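Local coordinates for protein arabinan endo-1,5-alpha-l-arabinosidase A (Cellvibrio cellulosa, PDB 1GYH) that hydrolyses the alpha-1,5-linked arabinofuranosyl backbone of arabinan in plant cell walls, releasing almost exclusively arabinotriose, at residues Gln139-Phe144 with Leu153-Asp158; Gly145-Gly150 with Gln190-Phe195; Gly149-Phe154 with Ser171-Glu176; Tyr202-Ala207 with Leu222-Ser227. One frame throughout, in Å; residues are numbered along the deposited sequence.

Contact 1. Residues Gln139-Phe144 with Leu153-Asp158; sequences QVWMSF and LFKLND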
# COMPACT_ATOMS: atom_id res chain seq x y z
N GLN A 139 -11.57 -5.46 16.37
CA GLN A 139 -11.02 -4.10 16.17
C GLN A 139 -10.41 -3.99 14.77
O GLN A 139 -9.93 -5.00 14.22
CB GLN A 139 -9.99 -3.76 17.25
CG GLN A 139 -10.54 -3.82 18.67
CD GLN A 139 -9.49 -3.56 19.79
OE1 GLN A 139 -9.73 -2.71 20.66
NE2 GLN A 139 -8.39 -4.32 19.79
N VAL A 140 -10.44 -2.78 14.19
CA VAL A 140 -9.85 -2.52 12.88
C VAL A 140 -8.82 -1.40 13.02
O VAL A 140 -9.05 -0.42 13.74
CB VAL A 140 -10.93 -2.17 11.85
CG1 VAL A 140 -10.31 -2.00 10.49
CG2 VAL A 140 -11.97 -3.28 11.77
N TRP A 141 -7.68 -1.60 12.37
CA TRP A 141 -6.51 -0.73 12.49
C TRP A 141 -6.05 -0.21 11.12
O TRP A 141 -6.20 -0.87 10.10
CB TRP A 141 -5.35 -1.50 13.16
CG TRP A 141 -5.65 -2.13 14.54
CD1 TRP A 141 -6.31 -3.32 14.79
CD2 TRP A 141 -5.28 -1.61 15.82
NE1 TRP A 141 -6.38 -3.54 16.14
CE2 TRP A 141 -5.74 -2.52 16.79
CE3 TRP A 141 -4.59 -0.46 16.25
CZ2 TRP A 141 -5.55 -2.31 18.16
CZ3 TRP A 141 -4.40 -0.25 17.58
CH2 TRP A 141 -4.88 -1.18 18.54
N MET A 142 -5.45 0.99 11.11
CA MET A 142 -4.71 1.47 9.94
C MET A 142 -3.23 1.54 10.24
O MET A 142 -2.82 2.11 11.27
CB MET A 142 -5.23 2.88 9.52
CG MET A 142 -4.45 3.47 8.34
SD MET A 142 -4.96 5.14 7.82
CE MET A 142 -6.59 4.79 7.13
N SER A 143 -2.42 0.94 9.37
CA SER A 143 -1.01 1.21 9.31
C SER A 143 -0.74 2.20 8.17
O SER A 143 -1.46 2.22 7.18
CB SER A 143 -0.17 -0.07 9.14
OG SER A 143 -0.38 -0.71 7.87
N PHE A 144 0.30 2.99 8.29
CA PHE A 144 0.67 3.92 7.22
C PHE A 144 2.08 4.44 7.45
O PHE A 144 2.69 4.21 8.51
CB PHE A 144 -0.32 5.12 7.18
CG PHE A 144 -0.08 6.14 8.30
CD1 PHE A 144 -0.64 5.94 9.56
CD2 PHE A 144 0.71 7.27 8.09
CE1 PHE A 144 -0.43 6.84 10.58
CE2 PHE A 144 0.94 8.18 9.13
CZ PHE A 144 0.38 7.98 10.36
N LEU A 153 0.73 2.58 13.43
CA LEU A 153 -0.51 1.84 13.48
C LEU A 153 -1.44 2.50 14.46
O LEU A 153 -1.04 2.77 15.57
CB LEU A 153 -0.23 0.39 13.96
CG LEU A 153 -1.41 -0.57 13.96
CD1 LEU A 153 -1.64 -1.12 12.55
CD2 LEU A 153 -1.25 -1.73 15.03
N PHE A 154 -2.69 2.75 14.09
CA PHE A 154 -3.63 3.31 15.04
C PHE A 154 -4.99 2.70 14.90
O PHE A 154 -5.35 2.21 13.84
CB PHE A 154 -3.75 4.88 14.99
CG PHE A 154 -4.38 5.42 13.74
CD1 PHE A 154 -3.59 5.67 12.62
CD2 PHE A 154 -5.74 5.68 13.67
CE1 PHE A 154 -4.15 6.12 11.45
CE2 PHE A 154 -6.31 6.17 12.47
CZ PHE A 154 -5.50 6.38 11.36
N LYS A 155 -5.74 2.74 16.00
CA LYS A 155 -7.08 2.15 16.01
C LYS A 155 -8.16 3.04 15.34
O LYS A 155 -8.25 4.27 15.60
CB LYS A 155 -7.47 1.78 17.43
CG LYS A 155 -8.72 0.87 17.51
CD LYS A 155 -8.73 0.11 18.87
CE LYS A 155 -9.48 0.78 19.92
NZ LYS A 155 -9.38 -0.01 21.27
N LEU A 156 -8.95 2.44 14.44
CA LEU A 156 -10.01 3.18 13.72
C LEU A 156 -11.32 3.15 14.49
O LEU A 156 -11.55 2.23 15.29
CB LEU A 156 -10.25 2.59 12.32
CG LEU A 156 -9.13 2.93 11.32
CD1 LEU A 156 -9.17 2.00 10.13
CD2 LEU A 156 -9.23 4.42 10.88
N ASN A 157 -12.15 4.19 14.30
CA ASN A 157 -13.44 4.28 14.94
C ASN A 157 -14.40 3.30 14.31
O ASN A 157 -14.03 2.58 13.39
CB ASN A 157 -14.02 5.74 14.94
CG ASN A 157 -14.42 6.24 13.55
OD1 ASN A 157 -14.15 5.59 12.56
ND2 ASN A 157 -15.03 7.41 13.49
N ASP A 158 -15.62 3.26 14.84
CA ASP A 158 -16.64 2.29 14.44
C ASP A 158 -17.05 2.38 12.97
O ASP A 158 -17.36 1.33 12.38
CB ASP A 158 -17.89 2.40 15.32
CG ASP A 158 -17.71 1.75 16.70
OD1 ASP A 158 -16.64 1.19 17.03
OD2 ASP A 158 -18.64 1.75 17.53
O HOH W 1 -11.62 -0.67 15.72

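Contact 2. Residues Gly145-Gly150 with Gln190-Phe195; sequences GSFWGG and QIEAPF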
# COMPACT_ATOMS: atom_id res chain seq x y z
N GLY A 145 2.61 5.14 6.46
CA GLY A 145 3.82 5.92 6.68
C GLY A 145 4.86 5.85 5.58
O GLY A 145 4.81 4.98 4.69
N SER A 146 5.79 6.81 5.64
CA SER A 146 6.88 6.94 4.64
C SER A 146 7.90 7.94 5.14
O SER A 146 7.54 9.08 5.42
CB SER A 146 6.31 7.45 3.30
OG SER A 146 7.33 7.67 2.32
N PHE A 147 9.14 7.50 5.32
CA PHE A 147 10.25 8.34 5.76
C PHE A 147 9.94 8.99 7.14
O PHE A 147 9.20 8.45 7.96
CB PHE A 147 10.66 9.34 4.61
CG PHE A 147 11.38 8.69 3.42
CD1 PHE A 147 10.72 7.85 2.53
CD2 PHE A 147 12.70 8.96 3.17
CE1 PHE A 147 11.37 7.28 1.46
CE2 PHE A 147 13.38 8.37 2.06
CZ PHE A 147 12.72 7.57 1.22
N TRP A 148 10.53 10.16 7.42
CA TRP A 148 10.41 10.76 8.75
C TRP A 148 10.65 9.69 9.85
O TRP A 148 11.67 8.98 9.78
CB TRP A 148 9.07 11.52 8.85
CG TRP A 148 9.14 12.88 8.10
CD1 TRP A 148 9.45 14.13 8.63
CD2 TRP A 148 8.96 13.09 6.69
NE1 TRP A 148 9.43 15.08 7.64
CE2 TRP A 148 9.15 14.48 6.44
CE3 TRP A 148 8.65 12.26 5.61
CZ2 TRP A 148 9.03 15.04 5.16
CZ3 TRP A 148 8.54 12.81 4.31
CH2 TRP A 148 8.74 14.20 4.11
N GLY A 149 9.79 9.63 10.86
CA GLY A 149 9.94 8.72 12.01
C GLY A 149 9.30 7.33 11.82
O GLY A 149 9.04 6.60 12.81
N GLY A 150 9.05 6.98 10.56
CA GLY A 150 8.66 5.64 10.15
C GLY A 150 7.17 5.29 10.07
O GLY A 150 6.32 6.14 9.77
N GLN A 190 14.87 5.32 4.57
CA GLN A 190 14.19 4.94 3.33
C GLN A 190 13.34 3.69 3.61
O GLN A 190 13.75 2.56 3.29
CB GLN A 190 15.21 4.70 2.20
CG GLN A 190 16.16 5.92 1.94
CD GLN A 190 17.30 5.71 0.99
OE1 GLN A 190 18.04 6.69 0.66
NE2 GLN A 190 17.47 4.49 0.51
N ILE A 191 12.20 3.94 4.24
CA ILE A 191 11.22 2.93 4.60
C ILE A 191 9.84 3.48 4.39
O ILE A 191 9.54 4.61 4.83
CB ILE A 191 11.37 2.43 6.10
CG1 ILE A 191 10.32 1.36 6.40
CG2 ILE A 191 11.30 3.59 7.16
CD1 ILE A 191 10.43 0.74 7.77
N GLU A 192 8.97 2.72 3.73
CA GLU A 192 7.58 3.16 3.51
C GLU A 192 6.62 2.00 3.18
O GLU A 192 7.05 0.87 2.96
CB GLU A 192 7.50 4.23 2.37
CG GLU A 192 7.83 3.72 0.97
CD GLU A 192 7.91 4.82 -0.08
OE1 GLU A 192 7.79 6.04 0.28
OE2 GLU A 192 8.11 4.46 -1.28
N ALA A 193 5.35 2.33 3.08
CA ALA A 193 4.33 1.48 2.47
C ALA A 193 4.10 0.17 3.26
O ALA A 193 4.24 -0.91 2.71
CB ALA A 193 4.67 1.17 1.01
N PRO A 194 3.67 0.27 4.50
CA PRO A 194 3.43 -0.96 5.28
C PRO A 194 2.26 -1.75 4.70
O PRO A 194 1.30 -1.19 4.16
CB PRO A 194 3.03 -0.46 6.64
CG PRO A 194 2.37 0.90 6.36
CD PRO A 194 3.27 1.48 5.24
N PHE A 195 2.33 -3.08 4.85
CA PHE A 195 1.14 -3.89 4.55
C PHE A 195 1.16 -5.08 5.49
O PHE A 195 2.21 -5.70 5.64
CB PHE A 195 1.10 -4.33 3.08
CG PHE A 195 -0.24 -4.94 2.70
CD1 PHE A 195 -0.52 -6.29 2.98
CD2 PHE A 195 -1.25 -4.15 2.18
CE1 PHE A 195 -1.77 -6.83 2.69
CE2 PHE A 195 -2.47 -4.66 1.86
CZ PHE A 195 -2.75 -6.02 2.11

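Contact 3. Residues Gly149-Phe154 with Ser171-Glu176; sequences GGLKLF and SIAKLE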
# COMPACT_ATOMS: atom_id res chain seq x y z
N GLY A 149 9.79 9.63 10.86
CA GLY A 149 9.94 8.72 12.01
C GLY A 149 9.30 7.33 11.82
O GLY A 149 9.04 6.60 12.81
N GLY A 150 9.05 6.98 10.56
CA GLY A 150 8.66 5.64 10.15
C GLY A 150 7.17 5.29 10.07
O GLY A 150 6.32 6.14 9.77
N LEU A 151 6.87 4.02 10.39
CA LEU A 151 5.56 3.44 10.12
C LEU A 151 4.77 3.31 11.42
O LEU A 151 5.31 2.91 12.45
CB LEU A 151 5.71 2.10 9.40
CG LEU A 151 6.71 2.01 8.27
CD1 LEU A 151 6.66 0.66 7.56
CD2 LEU A 151 6.48 3.18 7.22
N LYS A 152 3.50 3.66 11.35
CA LYS A 152 2.62 3.74 12.50
C LYS A 152 1.35 2.92 12.30
O LYS A 152 0.93 2.64 11.18
CB LYS A 152 2.17 5.19 12.79
CG LYS A 152 3.27 6.26 12.99
CD LYS A 152 3.90 6.17 14.32
CE LYS A 152 4.83 7.39 14.65
NZ LYS A 152 5.57 7.09 15.92
N LEU A 153 0.73 2.58 13.43
CA LEU A 153 -0.51 1.84 13.48
C LEU A 153 -1.44 2.50 14.46
O LEU A 153 -1.04 2.77 15.57
CB LEU A 153 -0.23 0.39 13.96
CG LEU A 153 -1.41 -0.57 13.96
CD1 LEU A 153 -1.64 -1.12 12.55
CD2 LEU A 153 -1.25 -1.73 15.03
N PHE A 154 -2.69 2.75 14.09
CA PHE A 154 -3.63 3.31 15.04
C PHE A 154 -4.99 2.70 14.90
O PHE A 154 -5.35 2.21 13.84
CB PHE A 154 -3.75 4.88 14.99
CG PHE A 154 -4.38 5.42 13.74
CD1 PHE A 154 -3.59 5.67 12.62
CD2 PHE A 154 -5.74 5.68 13.67
CE1 PHE A 154 -4.15 6.12 11.45
CE2 PHE A 154 -6.31 6.17 12.47
CZ PHE A 154 -5.50 6.38 11.36
N SER A 171 4.07 2.50 17.23
CA SER A 171 5.11 2.44 16.21
C SER A 171 5.36 0.96 15.84
O SER A 171 5.41 0.11 16.73
CB SER A 171 6.41 3.07 16.71
OG SER A 171 6.21 4.45 17.03
N ILE A 172 5.52 0.67 14.56
CA ILE A 172 5.72 -0.71 14.09
C ILE A 172 7.02 -0.94 13.33
O ILE A 172 7.56 -2.03 13.35
CB ILE A 172 4.45 -1.27 13.33
CG1 ILE A 172 4.11 -0.45 12.06
CG2 ILE A 172 3.25 -1.38 14.32
CD1 ILE A 172 2.95 -0.98 11.16
N ALA A 173 7.56 0.09 12.64
CA ALA A 173 8.85 -0.04 11.99
C ALA A 173 9.49 1.34 11.84
O ALA A 173 8.78 2.30 11.59
CB ALA A 173 8.75 -0.69 10.64
N LYS A 174 10.81 1.38 11.94
CA LYS A 174 11.58 2.65 11.93
C LYS A 174 12.99 2.40 11.45
O LYS A 174 13.55 1.30 11.65
CB LYS A 174 11.67 3.25 13.36
CG LYS A 174 10.37 3.65 14.07
CD LYS A 174 10.75 4.25 15.44
CE LYS A 174 9.86 3.93 16.60
NZ LYS A 174 10.49 4.37 17.93
N LEU A 175 13.59 3.42 10.81
CA LEU A 175 15.02 3.46 10.58
C LEU A 175 15.60 4.76 11.22
O LEU A 175 14.84 5.63 11.64
CB LEU A 175 15.34 3.40 9.11
CG LEU A 175 14.94 2.11 8.38
CD1 LEU A 175 15.03 2.27 6.85
CD2 LEU A 175 15.87 1.00 8.85
N GLU A 176 16.93 4.84 11.31
CA GLU A 176 17.60 5.84 12.17
C GLU A 176 17.27 7.26 11.67
O GLU A 176 17.19 7.48 10.48
CB GLU A 176 19.11 5.62 12.19
CG GLU A 176 19.90 6.55 13.13
CD GLU A 176 19.48 6.43 14.58
OE1 GLU A 176 19.97 5.50 15.27
OE2 GLU A 176 18.65 7.26 15.04

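Contact 4. Residues Tyr202-Ala207 with Leu222-Ser227; sequences YYYLFA and LVVGRS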
# COMPACT_ATOMS: atom_id res chain seq x y z
N TYR A 202 0.69 -15.75 13.20
CA TYR A 202 1.39 -14.48 13.14
C TYR A 202 0.74 -13.47 12.19
O TYR A 202 0.07 -13.83 11.21
CB TYR A 202 2.80 -14.69 12.66
CG TYR A 202 3.72 -15.37 13.63
CD1 TYR A 202 4.38 -14.65 14.61
CD2 TYR A 202 3.96 -16.75 13.55
CE1 TYR A 202 5.25 -15.28 15.49
CE2 TYR A 202 4.84 -17.38 14.43
CZ TYR A 202 5.46 -16.64 15.39
OH TYR A 202 6.32 -17.25 16.26
N TYR A 203 0.99 -12.19 12.53
CA TYR A 203 0.80 -11.07 11.62
C TYR A 203 2.13 -10.80 10.93
O TYR A 203 3.16 -10.70 11.60
CB TYR A 203 0.34 -9.82 12.36
CG TYR A 203 -1.04 -9.90 12.91
CD1 TYR A 203 -1.28 -10.51 14.15
CD2 TYR A 203 -2.14 -9.42 12.20
CE1 TYR A 203 -2.57 -10.61 14.66
CE2 TYR A 203 -3.42 -9.53 12.70
CZ TYR A 203 -3.63 -10.12 13.93
OH TYR A 203 -4.90 -10.24 14.45
N TYR A 204 2.12 -10.69 9.61
CA TYR A 204 3.33 -10.38 8.85
C TYR A 204 3.27 -8.94 8.31
O TYR A 204 2.35 -8.60 7.57
CB TYR A 204 3.57 -11.35 7.69
CG TYR A 204 3.86 -12.77 8.19
CD1 TYR A 204 2.82 -13.60 8.62
CD2 TYR A 204 5.16 -13.25 8.26
CE1 TYR A 204 3.09 -14.90 9.08
CE2 TYR A 204 5.43 -14.56 8.75
CZ TYR A 204 4.41 -15.36 9.15
OH TYR A 204 4.68 -16.63 9.65
N LEU A 205 4.28 -8.15 8.66
CA LEU A 205 4.42 -6.75 8.20
C LEU A 205 5.40 -6.73 7.07
O LEU A 205 6.59 -7.06 7.25
CB LEU A 205 4.90 -5.84 9.34
CG LEU A 205 5.31 -4.40 8.93
CD1 LEU A 205 4.18 -3.69 8.28
CD2 LEU A 205 5.80 -3.66 10.15
N PHE A 206 4.90 -6.38 5.89
CA PHE A 206 5.72 -6.14 4.73
C PHE A 206 6.01 -4.61 4.64
O PHE A 206 5.15 -3.80 4.93
CB PHE A 206 4.99 -6.56 3.44
CG PHE A 206 4.61 -8.03 3.39
CD1 PHE A 206 5.47 -8.96 2.86
CD2 PHE A 206 3.38 -8.46 3.85
CE1 PHE A 206 5.14 -10.32 2.85
CE2 PHE A 206 3.04 -9.83 3.82
CZ PHE A 206 3.91 -10.73 3.30
N ALA A 207 7.20 -4.25 4.18
CA ALA A 207 7.60 -2.86 4.00
C ALA A 207 8.57 -2.74 2.85
O ALA A 207 9.29 -3.69 2.50
CB ALA A 207 8.24 -2.31 5.29
N LEU A 222 11.62 -5.32 -1.08
CA LEU A 222 10.70 -5.69 0.00
C LEU A 222 11.39 -6.49 1.10
O LEU A 222 12.15 -7.42 0.82
CB LEU A 222 9.55 -6.51 -0.55
CG LEU A 222 8.62 -5.85 -1.56
CD1 LEU A 222 7.55 -6.82 -2.05
CD2 LEU A 222 7.93 -4.64 -0.90
N VAL A 223 11.07 -6.11 2.33
CA VAL A 223 11.47 -6.78 3.55
C VAL A 223 10.23 -7.13 4.37
O VAL A 223 9.10 -6.63 4.12
CB VAL A 223 12.44 -5.93 4.44
CG1 VAL A 223 13.73 -5.65 3.69
CG2 VAL A 223 11.80 -4.66 4.93
N VAL A 224 10.44 -8.03 5.35
CA VAL A 224 9.34 -8.57 6.16
C VAL A 224 9.78 -8.82 7.61
O VAL A 224 10.94 -9.12 7.89
CB VAL A 224 8.77 -9.92 5.49
CG1 VAL A 224 9.74 -11.07 5.66
CG2 VAL A 224 7.44 -10.31 6.10
N GLY A 225 8.80 -8.73 8.52
CA GLY A 225 8.91 -9.14 9.92
C GLY A 225 7.58 -9.71 10.40
O GLY A 225 6.60 -9.67 9.67
N ARG A 226 7.54 -10.31 11.61
CA ARG A 226 6.33 -10.96 12.09
C ARG A 226 6.13 -10.77 13.59
O ARG A 226 7.11 -10.64 14.36
CB ARG A 226 6.30 -12.45 11.68
CG ARG A 226 7.10 -13.38 12.59
CD ARG A 226 7.22 -14.84 12.11
NE ARG A 226 8.10 -15.64 12.97
CZ ARG A 226 8.59 -16.84 12.63
NH1 ARG A 226 8.25 -17.38 11.47
NH2 ARG A 226 9.39 -17.50 13.44
N SER A 227 4.86 -10.73 13.99
CA SER A 227 4.47 -10.50 15.39
C SER A 227 3.28 -11.39 15.77
O SER A 227 2.40 -11.66 14.96
CB SER A 227 4.07 -9.02 15.60
OG SER A 227 3.59 -8.75 16.89
O HOH W 2 9.41 -16.47 16.48

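Contact 1. Residues Gln139-Phe144 with Leu153-Asp158
Lys155 lies across from Trp141 in an antiparallel, non-hydrogen-bonded pair and follows the indole out to Gln139. Its CB sits over one face of the Trp141 six-membered ring, 4.0 Å from the ring centroid, a CH-pi contact displaced toward the rim above CZ3. CG is anti to the backbone N (chi1 -167°) and passes near Val140 O; CD then runs by CZ2 and CH2 of the indole and reaches the amide of Gln139. The chain bends at chi3, and NZ ends 2.8 Å from Gln139 OE1, donating from above the carbonyl plane. A long aliphatic stem with a charged tip suits a site that is apolar near the sheet and polar at its end. At the pyrrole edge of the indole NE1 bonds to Asp135 OD2, which also takes Gln139 NE2 and so helps to orient the amide; Leu153 CD2 packs on CE3 at 3.8 Å.

On the other face of the sheet Met142 and Phe154 point the same way. Met142 CB lies over the Phe154 ring, and SD stands obliquely 4.8 Å from its centroid, a Met-aromatic contact; Phe144 CE1 approaches the edge of that ring. The backbones are tied by Met142 N to Phe154 O at 3.0 Å, the reciprocal bond, and Leu156 N to Val140 O. Such an antiparallel beta hairpin is the building unit of a blade in this five-bladed beta-propeller.

Contact 2. Residues Gly145-Gly150 with Gln190-Phe195
Ser146 and Glu192 meet where a loop of one propeller blade touches the first strand of the next, at the active site of this family 43 hydrolase. Glu192 is probably the proton donor, and both residues probably bind substrate. Ser146 OG, anti to its own backbone nitrogen (chi1 177°), is brought to Glu192 OE1 at 2.7 Å and donates to the anti lone pair of that oxygen. The other carboxylate oxygen, OE2, bonds to Tyr220, so the group is gripped at both ends and its rotation is restrained.

The Phe147 ring stands with its plane 73° from the carboxylate, its edge toward OE1, and turns one face to the backbone of Gln190. There Gln190 CA lies 4.0 Å from the ring centroid in a CH-pi contact, while Gln190 CG packs at the rim near CE2. A flat apolar ring suits this place, where it can cover main chain and flank the acid at once.

Phe147 O accepts from Gly150 N, closing a type II' turn with Trp148 and Gly149 at its corners. Gly145 and Gly150 have positive phi, which suits glycine. Two backbone bonds bracket the Ser146-Glu192 bridge: Ala193 N to Gly145 O at 3.1 Å, and a nearly straight one from Phe147 N to Ile191 O at 3.0 Å.

Contact 3. Residues Gly149-Phe154 with Ser171-Glu176
Backbone hydrogen bonds set the frame between Leu151 and the strand end at Ile172 and Ala173. Leu151 N reaches Ala173 O at 2.8 Å, and Leu151 O accepts from Ile172 N at 3.1 Å, the donor tilted from the carbonyl plane. Both bonds are nearly straight at hydrogen, yet the register moves by one residue between Leu151 and Lys152: a beta bulge.

Apolar contacts fill in around it. Ile172 takes chi1 61°, which lays CG1 beside Leu151 O and within 4.0 Å of Leu151 CB, while the other branch, CG2, meets Leu153 CB at 3.9 Å. A branched side chain can thus touch two residues of the neighbouring strand at once. Leu151 CD1 packs on the small Ala173 CB, and both also touch Ile191 of the next blade. The aliphatic CG of Lys174 packs 3.5 Å from Gly149 O. Gly150 CA approaches Ala173 O to 3.6 Å; glycine suits both this closeness and the positive phi.

On the face opposite Leu151 and Ala173, Lys152 bends at chi2 (-77°), and NZ donates a hydrogen bond to Ser171 OG, 2.9 Å, across a non-hydrogen-bonded pair. The two strands form the outer part of a four-stranded antiparallel blade of the five-bladed beta-propeller, with 169-173 as the edge strand and the bulge near that strand's C-terminal end.

Contact 4. Residues Tyr202-Ala207 with Leu222-Ser227
The two central strands of a four-stranded propeller blade meet here as an antiparallel hairpin, paired in register from Tyr203-Ser227 to Ala207-Val223. Three hydrogen-bonded pairs contribute two bonds each, among them Tyr203 N to Ser227 O at 2.9 Å and Val223 N to Ala207 O at 3.0 Å. Gly225, facing Leu205, adds only backbone to its side of the sheet.

Arg226 dominates the side-chain packing. Its chi1 of 82° sets CG between the backbone N and the carbonyl carbon, and the chain then runs extended to NE between two tyrosines. CB lies over the Tyr204 ring, 4.0 Å from the centroid. CD stands almost exactly above the centre of the Tyr202 ring at 3.7 Å, and the guanidinium continues flat over that ring, the planes 19° apart and CZ 4.5 Å from the centroid: a stacked cation-pi contact. Against Tyr204 the guanidinium is instead steeply turned, its plane 80° from the ring. A water bridges Arg226 NH2 and Tyr202 OH, while NH1 bonds to Glu299 O and Tyr204 OH to Gly300 O. Arginine suits this place because its stem can lie on rings while NH1 reaches a carbonyl and NH2 a water. Further along, Val224 CG2 packs on one face of the Phe206 ring, 4.0 Å from CE1.

Strand 191-199 flanks 202-209 on one side and 248-251 flanks 221-227 on the other; Phe206 and Leu222 pack on strand 257-268 of the following blade.

How the contacts relate
Contacts 1 and 3 share strand 151-155 and so belong to one blade, their centres about 14 Å apart; Phe144 N probably bonds to Lys152 O at 3.0 Å between them. Contact 4 lies in the next blade, whose first strand supplies one half of contact 2, and Phe195 O probably accepts from Phe206 N at 2.8 Å. Contact 2 thus joins the two blades at the probable catalytic acid. Its centre is only about 7 Å from that of contact 3, with Ile191 CD1 packed 3.6 Å from Ala173 CB. Leu205 and Ala207 of contact 4 meet Ile172 and Leu151 of contact 3, extending an apolar seam between blades next to the active site: the Leu151 side chain is about 5 Å from that of Glu192.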